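Local structure of alkaline phosphatase (Thermus thermophilus, 7KWD) at residues N40-V45 with F265-E270; F44-F49 with E295-L300; G133-L138 with P256-H261. The protein probably hydrolyses phosphate monoesters as an alkaline phosphatase, a homodimeric metalloenzyme that works with two zinc ions and one magnesium ion per active site. All blocks are in the same frame, centred on the assembly; numbering follows the deposited sequence.

Contact 1: residues N40-V45 with F265-E270; sequences NLIVFV and FVLQVE. With MG (magnesium ion), chain D.
Asn40 lies across the ring of Phe265 where the two strands begin. Its CB sits 4.0 Å from the centroid of the Phe265 ring, over one face, in a CH-pi contact; CG comes next, above the CD1-CE1 side of that ring. At the tip OD1 takes the backbone N of Phe265 at 2.9 Å, a bent bond of 144° at the hydrogen with the donor tilted from the carbonyl plane, while ND2 turns to Thr310. The amide therefore stacks on the ring, the two planes 19° apart. Phe265 reaches under Asn40 because its CG stands between backbone N and carbonyl carbon (chi1 74°), and its CE2 also meets Ile42 CG1 at 3.9 Å. From here the strands run parallel in the central sheet of the alkaline phosphatase fold, where every second residue of each strand (Leu41, Val43 and Val45; Phe265, Leu267 and Val269) turns its backbone groups to the other. Val43 N to Leu267 O is 2.8 Å and nearly straight. Ile42, Leu267, Phe44 and Val269 lie on one face of this strand pair, with Phe44 CE1 3.9 Å from Val269 CG1. Beyond Gln268, whose NE2 bonds Thr148 O, strand 265-271 delivers Glu270 to the magnesium ion. Glu270 OE2 binds this ion at 2.0 Å; OE1 accepts from a magnesium-bound water and from Thr140, so both carboxylate oxygens are engaged.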
# COMPACT_ATOMS: atom_id res chain seq x y z
N ASN A 40 13.80 28.36 4.12
CA ASN A 40 12.41 28.12 4.46
C ASN A 40 12.08 26.64 4.25
O ASN A 40 12.65 25.98 3.38
CB ASN A 40 11.45 28.97 3.63
CG ASN A 40 11.78 30.44 3.68
OD1 ASN A 40 12.00 31.01 4.75
ND2 ASN A 40 11.83 31.07 2.52
N LEU A 41 11.14 26.15 5.04
CA LEU A 41 10.76 24.74 5.04
C LEU A 41 9.25 24.68 5.13
O LEU A 41 8.66 25.24 6.05
CB LEU A 41 11.38 24.00 6.23
CG LEU A 41 10.97 22.55 6.42
CD1 LEU A 41 11.53 21.70 5.29
CD2 LEU A 41 11.48 22.07 7.77
N ILE A 42 8.64 23.97 4.19
CA ILE A 42 7.21 23.66 4.24
C ILE A 42 7.10 22.15 4.36
O ILE A 42 7.74 21.43 3.58
CB ILE A 42 6.47 24.16 2.99
CG1 ILE A 42 6.74 25.65 2.78
CG2 ILE A 42 4.99 23.90 3.14
CD1 ILE A 42 6.23 26.21 1.49
N VAL A 43 6.33 21.69 5.34
CA VAL A 43 6.07 20.26 5.52
C VAL A 43 4.58 20.02 5.32
O VAL A 43 3.76 20.53 6.09
CB VAL A 43 6.52 19.76 6.91
CG1 VAL A 43 6.35 18.25 7.02
CG2 VAL A 43 7.99 20.16 7.23
N PHE A 44 4.23 19.23 4.32
CA PHE A 44 2.84 18.96 3.93
C PHE A 44 2.58 17.50 4.32
O PHE A 44 3.07 16.58 3.65
CB PHE A 44 2.63 19.23 2.45
CG PHE A 44 1.19 19.21 2.01
CD1 PHE A 44 0.16 18.99 2.88
CD2 PHE A 44 0.89 19.35 0.64
CE1 PHE A 44 -1.15 18.91 2.46
CE2 PHE A 44 -0.45 19.32 0.21
CZ PHE A 44 -1.47 19.10 1.13
N VAL A 45 1.85 17.30 5.41
CA VAL A 45 1.52 15.96 5.89
C VAL A 45 0.17 15.54 5.32
O VAL A 45 -0.83 16.24 5.51
CB VAL A 45 1.49 15.90 7.42
CG1 VAL A 45 1.12 14.48 7.87
CG2 VAL A 45 2.82 16.35 7.98
N PHE A 265 10.96 31.12 7.46
CA PHE A 265 9.82 30.50 8.12
C PHE A 265 9.76 28.99 7.94
O PHE A 265 10.39 28.43 7.04
CB PHE A 265 8.51 31.11 7.57
CG PHE A 265 8.15 30.63 6.17
CD1 PHE A 265 8.54 31.38 5.07
CD2 PHE A 265 7.41 29.45 5.98
CE1 PHE A 265 8.22 30.95 3.77
CE2 PHE A 265 7.08 29.02 4.71
CZ PHE A 265 7.47 29.79 3.59
N VAL A 266 8.98 28.37 8.81
CA VAL A 266 8.60 26.96 8.71
C VAL A 266 7.08 26.88 8.78
O VAL A 266 6.44 27.63 9.52
CB VAL A 266 9.25 26.10 9.81
CG1 VAL A 266 10.78 26.17 9.68
CG2 VAL A 266 8.80 26.53 11.20
N LEU A 267 6.51 25.98 8.00
CA LEU A 267 5.07 25.82 7.89
C LEU A 267 4.78 24.34 7.86
O LEU A 267 5.42 23.59 7.13
CB LEU A 267 4.55 26.50 6.63
CG LEU A 267 3.16 26.16 6.10
CD1 LEU A 267 2.17 26.59 7.19
CD2 LEU A 267 2.88 26.88 4.77
N GLN A 268 3.82 23.91 8.67
CA GLN A 268 3.21 22.60 8.50
C GLN A 268 1.82 22.82 7.92
O GLN A 268 1.03 23.63 8.43
CB GLN A 268 3.12 21.83 9.81
CG GLN A 268 2.62 20.39 9.60
CD GLN A 268 2.15 19.68 10.86
OE1 GLN A 268 0.97 19.62 11.16
NE2 GLN A 268 3.10 19.09 11.59
N VAL A 269 1.53 22.16 6.81
CA VAL A 269 0.19 22.05 6.27
C VAL A 269 -0.24 20.62 6.46
O VAL A 269 0.50 19.71 6.07
CB VAL A 269 0.14 22.43 4.78
CG1 VAL A 269 -1.30 22.35 4.24
CG2 VAL A 269 0.75 23.81 4.57
N GLU A 270 -1.42 20.41 7.03
CA GLU A 270 -1.92 19.06 7.27
C GLU A 270 -3.24 18.83 6.56
O GLU A 270 -4.22 19.55 6.81
CB GLU A 270 -2.10 18.74 8.75
CG GLU A 270 -2.16 17.20 8.92
CD GLU A 270 -2.84 16.79 10.19
OE1 GLU A 270 -3.34 17.70 10.89
OE2 GLU A 270 -2.84 15.60 10.47
MG MG D . -3.19 14.42 12.09
O HOH W 1 -3.54 16.11 13.32
O HOH W 2 -3.47 13.37 13.72
O HOH W 3 -5.31 13.73 11.43

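Contact 2: residues F44-F49 with E295-L300; sequences FVYDGF and EVLELL. With MG (magnesium ion), chain D; ZN (zinc ion), chain E.
Phe44 holds its CG trans to the main-chain nitrogen (chi1 -170°), which sends the ring out from strand 40-46 against helix 283-306; Tyr46, whose CG is anti to its own carbonyl carbon (chi1 -80°), brings its hydroxyl to the same helix. Three apolar side chains receive the Phe44 ring. Leu297 CD1 meets its edge, 3.8 Å from Phe44 CD2. Leu300 CD1 approaches that same CD2 at 3.6 Å, and Val296 CG1 lies 3.8 Å from Phe44 CE2, both obliquely. Tyr46 CE1 stands over one face of the Phe44 ring, and the Tyr46 OH touches Leu297 CD2 at 3.5 Å, so the forked end of Leu297 reaches both aromatics. The short strand and helix segments run nearly antiparallel, at 163°, their axes 11.0 Å apart, a helix laid against a sheet. From Tyr46 to Phe49 the chain makes a type II beta turn, with Gly48 at positive phi, and Asp47 faces the metal site. Its OD1 binds zinc at 2.2 Å and its OD2 binds magnesium at 2.1 Å; Ser95, Asp317 and His318 complete the protein ligands of the zinc. The helix meets the strand through buried van der Waals contacts, almost all carbon on carbon, with no polar bond between the two segments, while the metal ligand Asp47 sits in the turn beyond.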
# COMPACT_ATOMS: atom_id res chain seq x y z
N PHE A 44 4.23 19.23 4.32
CA PHE A 44 2.84 18.96 3.93
C PHE A 44 2.58 17.50 4.32
O PHE A 44 3.07 16.58 3.65
CB PHE A 44 2.63 19.23 2.45
CG PHE A 44 1.19 19.21 2.01
CD1 PHE A 44 0.16 18.99 2.88
CD2 PHE A 44 0.89 19.35 0.64
CE1 PHE A 44 -1.15 18.91 2.46
CE2 PHE A 44 -0.45 19.32 0.21
CZ PHE A 44 -1.47 19.10 1.13
N VAL A 45 1.85 17.30 5.41
CA VAL A 45 1.52 15.96 5.89
C VAL A 45 0.17 15.54 5.32
O VAL A 45 -0.83 16.24 5.51
CB VAL A 45 1.49 15.90 7.42
CG1 VAL A 45 1.12 14.48 7.87
CG2 VAL A 45 2.82 16.35 7.98
N TYR A 46 0.15 14.40 4.64
CA TYR A 46 -1.07 13.70 4.26
C TYR A 46 -1.34 12.66 5.36
O TYR A 46 -0.76 11.59 5.37
CB TYR A 46 -0.89 13.02 2.91
CG TYR A 46 -1.02 13.88 1.65
CD1 TYR A 46 -0.17 14.96 1.42
CD2 TYR A 46 -1.92 13.54 0.65
CE1 TYR A 46 -0.26 15.69 0.26
CE2 TYR A 46 -2.01 14.26 -0.53
CZ TYR A 46 -1.18 15.33 -0.72
OH TYR A 46 -1.28 16.07 -1.87
N ASP A 47 -2.23 12.99 6.30
CA ASP A 47 -2.45 12.11 7.43
C ASP A 47 -3.26 10.89 7.01
O ASP A 47 -4.33 11.03 6.44
CB ASP A 47 -3.17 12.86 8.55
CG ASP A 47 -2.97 12.20 9.87
OD1 ASP A 47 -3.31 11.00 9.94
OD2 ASP A 47 -2.44 12.85 10.82
N GLY A 48 -2.75 9.70 7.31
CA GLY A 48 -3.47 8.47 7.03
C GLY A 48 -3.51 8.03 5.58
O GLY A 48 -4.27 7.11 5.23
N PHE A 49 -2.65 8.61 4.74
CA PHE A 49 -2.71 8.46 3.30
C PHE A 49 -1.96 7.22 2.85
O PHE A 49 -0.75 7.11 3.03
CB PHE A 49 -2.13 9.72 2.65
CG PHE A 49 -2.12 9.75 1.15
CD1 PHE A 49 -3.30 9.85 0.43
CD2 PHE A 49 -0.90 9.74 0.44
CE1 PHE A 49 -3.30 9.93 -0.95
CE2 PHE A 49 -0.89 9.81 -0.94
CZ PHE A 49 -2.08 9.93 -1.64
N GLU A 295 -5.04 20.48 -4.63
CA GLU A 295 -5.09 21.91 -4.93
C GLU A 295 -4.04 22.66 -4.12
O GLU A 295 -3.45 23.65 -4.59
CB GLU A 295 -6.47 22.50 -4.63
CG GLU A 295 -7.54 22.05 -5.60
CD GLU A 295 -8.91 22.67 -5.27
OE1 GLU A 295 -9.89 21.90 -5.17
OE2 GLU A 295 -8.99 23.92 -5.11
N VAL A 296 -3.83 22.23 -2.88
CA VAL A 296 -2.82 22.87 -2.02
C VAL A 296 -1.43 22.63 -2.58
O VAL A 296 -0.59 23.54 -2.61
CB VAL A 296 -2.93 22.35 -0.57
CG1 VAL A 296 -1.75 22.86 0.28
CG2 VAL A 296 -4.28 22.80 0.05
N LEU A 297 -1.17 21.40 -3.04
CA LEU A 297 0.12 21.05 -3.64
C LEU A 297 0.49 22.02 -4.74
O LEU A 297 1.64 22.46 -4.84
CB LEU A 297 0.02 19.65 -4.19
CG LEU A 297 1.20 18.71 -4.22
CD1 LEU A 297 1.99 18.71 -2.95
CD2 LEU A 297 0.59 17.32 -4.55
N GLU A 298 -0.49 22.35 -5.58
CA GLU A 298 -0.24 23.24 -6.69
C GLU A 298 0.16 24.60 -6.18
O GLU A 298 1.11 25.19 -6.69
CB GLU A 298 -1.50 23.32 -7.55
CG GLU A 298 -1.67 22.04 -8.34
CD GLU A 298 -2.81 22.05 -9.33
OE1 GLU A 298 -3.83 22.71 -9.03
OE2 GLU A 298 -2.70 21.37 -10.37
N LEU A 299 -0.49 25.05 -5.11
CA LEU A 299 -0.10 26.30 -4.47
C LEU A 299 1.31 26.24 -3.91
O LEU A 299 2.11 27.17 -4.07
CB LEU A 299 -1.09 26.61 -3.36
CG LEU A 299 -1.48 28.08 -3.30
CD1 LEU A 299 -2.21 28.46 -4.59
CD2 LEU A 299 -2.35 28.24 -2.08
N LEU A 300 1.63 25.15 -3.19
CA LEU A 300 2.92 25.08 -2.52
C LEU A 300 4.05 24.94 -3.52
O LEU A 300 5.12 25.52 -3.33
CB LEU A 300 2.91 23.90 -1.54
CG LEU A 300 1.91 24.04 -0.40
CD1 LEU A 300 1.98 22.83 0.53
CD2 LEU A 300 2.12 25.36 0.39
MG MG D . -3.19 14.42 12.09
ZN ZN E . -2.00 10.24 11.54
O HOH W 1 -3.54 16.11 13.32
O HOH W 2 -3.47 13.37 13.72
O HOH W 3 -5.31 13.73 11.43

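Contact 3: residues G133-L138 with P256-H261; sequences GKAVGL and PRLAAH
Ala135 places its CB over one face of the His261 ring, a CH-pi contact of 3.8 Å from that CB to the ring centroid, where strand 135-140 of the central sheet passes the end of helix 247-259. Leu258 supplies the apolar part of this helix-on-sheet packing: its CD2 reaches Ala135 CB at 4.1 Å, and its CD1 rests 3.8 Å from Gly137 CA. A side chain on Gly137 would run into that CD1, so the glycine lets the leucine settle close to the strand. His261 gets over Ala135 with CG anti to its backbone N (chi1 -163°). Replacing it with an alanine would probably leave Ala135 CB without its cover on that side and open a gap where the ring had been. Farther out, Phe265 and Leu267 of the neighbouring strand and Val176 also touch Leu258, while Glu175 packs against Ala135 and His261. Lys134 leaves the contact, its NZ bonding Arg39 O. On the strand side, Gly133 is the C-prime residue of the Schellman motif that ends helix 125-131, which turns the chain into the strand. Gly133 O then lies in the plane of the His261 ring, at its edge, 3.5 Å from NE2.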
# COMPACT_ATOMS: atom_id res chain seq x y z
N GLY A 133 14.82 31.98 15.03
CA GLY A 133 14.32 33.15 14.36
C GLY A 133 13.40 32.89 13.20
O GLY A 133 13.07 33.84 12.48
N LYS A 134 12.98 31.65 12.97
CA LYS A 134 12.01 31.41 11.91
C LYS A 134 10.60 31.69 12.45
O LYS A 134 10.29 31.34 13.58
CB LYS A 134 12.08 29.97 11.40
CG LYS A 134 13.52 29.43 11.03
CD LYS A 134 14.01 29.96 9.72
CE LYS A 134 15.51 29.59 9.48
NZ LYS A 134 15.96 30.07 8.18
N ALA A 135 9.76 32.33 11.63
CA ALA A 135 8.33 32.32 11.85
C ALA A 135 7.78 30.90 11.67
O ALA A 135 8.33 30.09 10.92
CB ALA A 135 7.64 33.27 10.87
N VAL A 136 6.71 30.60 12.40
CA VAL A 136 6.11 29.27 12.42
C VAL A 136 4.63 29.40 12.07
O VAL A 136 3.94 30.28 12.60
CB VAL A 136 6.27 28.60 13.80
CG1 VAL A 136 5.56 27.24 13.85
CG2 VAL A 136 7.72 28.44 14.14
N GLY A 137 4.16 28.51 11.20
CA GLY A 137 2.74 28.40 10.89
C GLY A 137 2.28 26.97 10.98
O GLY A 137 2.99 26.05 10.61
N LEU A 138 1.07 26.78 11.51
CA LEU A 138 0.39 25.49 11.54
C LEU A 138 -0.98 25.63 10.87
O LEU A 138 -1.81 26.44 11.30
CB LEU A 138 0.24 24.98 12.98
CG LEU A 138 1.53 24.82 13.78
CD1 LEU A 138 1.27 24.53 15.26
CD2 LEU A 138 2.37 23.70 13.18
N PRO A 256 1.63 33.92 2.49
CA PRO A 256 2.20 35.27 2.38
C PRO A 256 2.62 35.88 3.70
O PRO A 256 3.59 36.64 3.72
CB PRO A 256 1.08 36.09 1.72
CG PRO A 256 -0.18 35.25 1.82
CD PRO A 256 0.24 33.82 2.00
N ARG A 257 1.94 35.57 4.82
CA ARG A 257 2.35 36.12 6.11
C ARG A 257 3.68 35.53 6.55
O ARG A 257 4.58 36.24 7.00
CB ARG A 257 1.29 35.84 7.17
CG ARG A 257 -0.01 36.55 6.90
CD ARG A 257 -1.12 36.11 7.86
NE ARG A 257 -2.18 37.12 7.96
CZ ARG A 257 -3.19 37.24 7.10
NH1 ARG A 257 -3.30 36.44 6.05
NH2 ARG A 257 -4.09 38.19 7.29
N LEU A 258 3.82 34.22 6.44
CA LEU A 258 5.08 33.59 6.83
C LEU A 258 6.20 34.05 5.92
O LEU A 258 7.31 34.33 6.39
CB LEU A 258 4.92 32.07 6.82
CG LEU A 258 3.80 31.57 7.73
CD1 LEU A 258 3.48 30.10 7.52
CD2 LEU A 258 4.24 31.82 9.17
N ALA A 259 5.91 34.19 4.62
CA ALA A 259 6.96 34.55 3.67
C ALA A 259 7.48 35.96 3.88
O ALA A 259 8.60 36.26 3.45
CB ALA A 259 6.43 34.42 2.23
N ALA A 260 6.70 36.83 4.52
CA ALA A 260 7.12 38.22 4.71
C ALA A 260 8.18 38.37 5.79
O ALA A 260 8.85 39.40 5.84
CB ALA A 260 5.91 39.06 5.10
N HIS A 261 8.32 37.37 6.65
CA HIS A 261 9.22 37.43 7.81
C HIS A 261 10.67 37.39 7.38
O HIS A 261 11.09 36.58 6.54
CB HIS A 261 8.89 36.24 8.72
CG HIS A 261 9.41 36.36 10.12
ND1 HIS A 261 8.74 37.06 11.11
CD2 HIS A 261 10.48 35.77 10.73
CE1 HIS A 261 9.40 36.94 12.25
NE2 HIS A 261 10.46 36.17 12.05

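In the fold
Strand 40-46 comes first along the chain, and contacts 1 and 2 both start from it. Contact 1 closes a loop of some 220 residues by pairing it with strand 265-271; contact 2 closes a slightly longer one, back from helix 283-306. Contact 3, joining strand 135-140 to helix 247-259, is nested inside both. Strand 265-271 follows that helix directly and runs between strands 40-46 and 135-140, so contact 3 meets contact 1 through probable backbone bonds from Ala135 and Gly137 to Val266. Contacts 1 and 2 meet where Val269 packs on Val296, and again at the magnesium ion bound by Glu270 and Asp47. Contacts 2 and 3 do not touch.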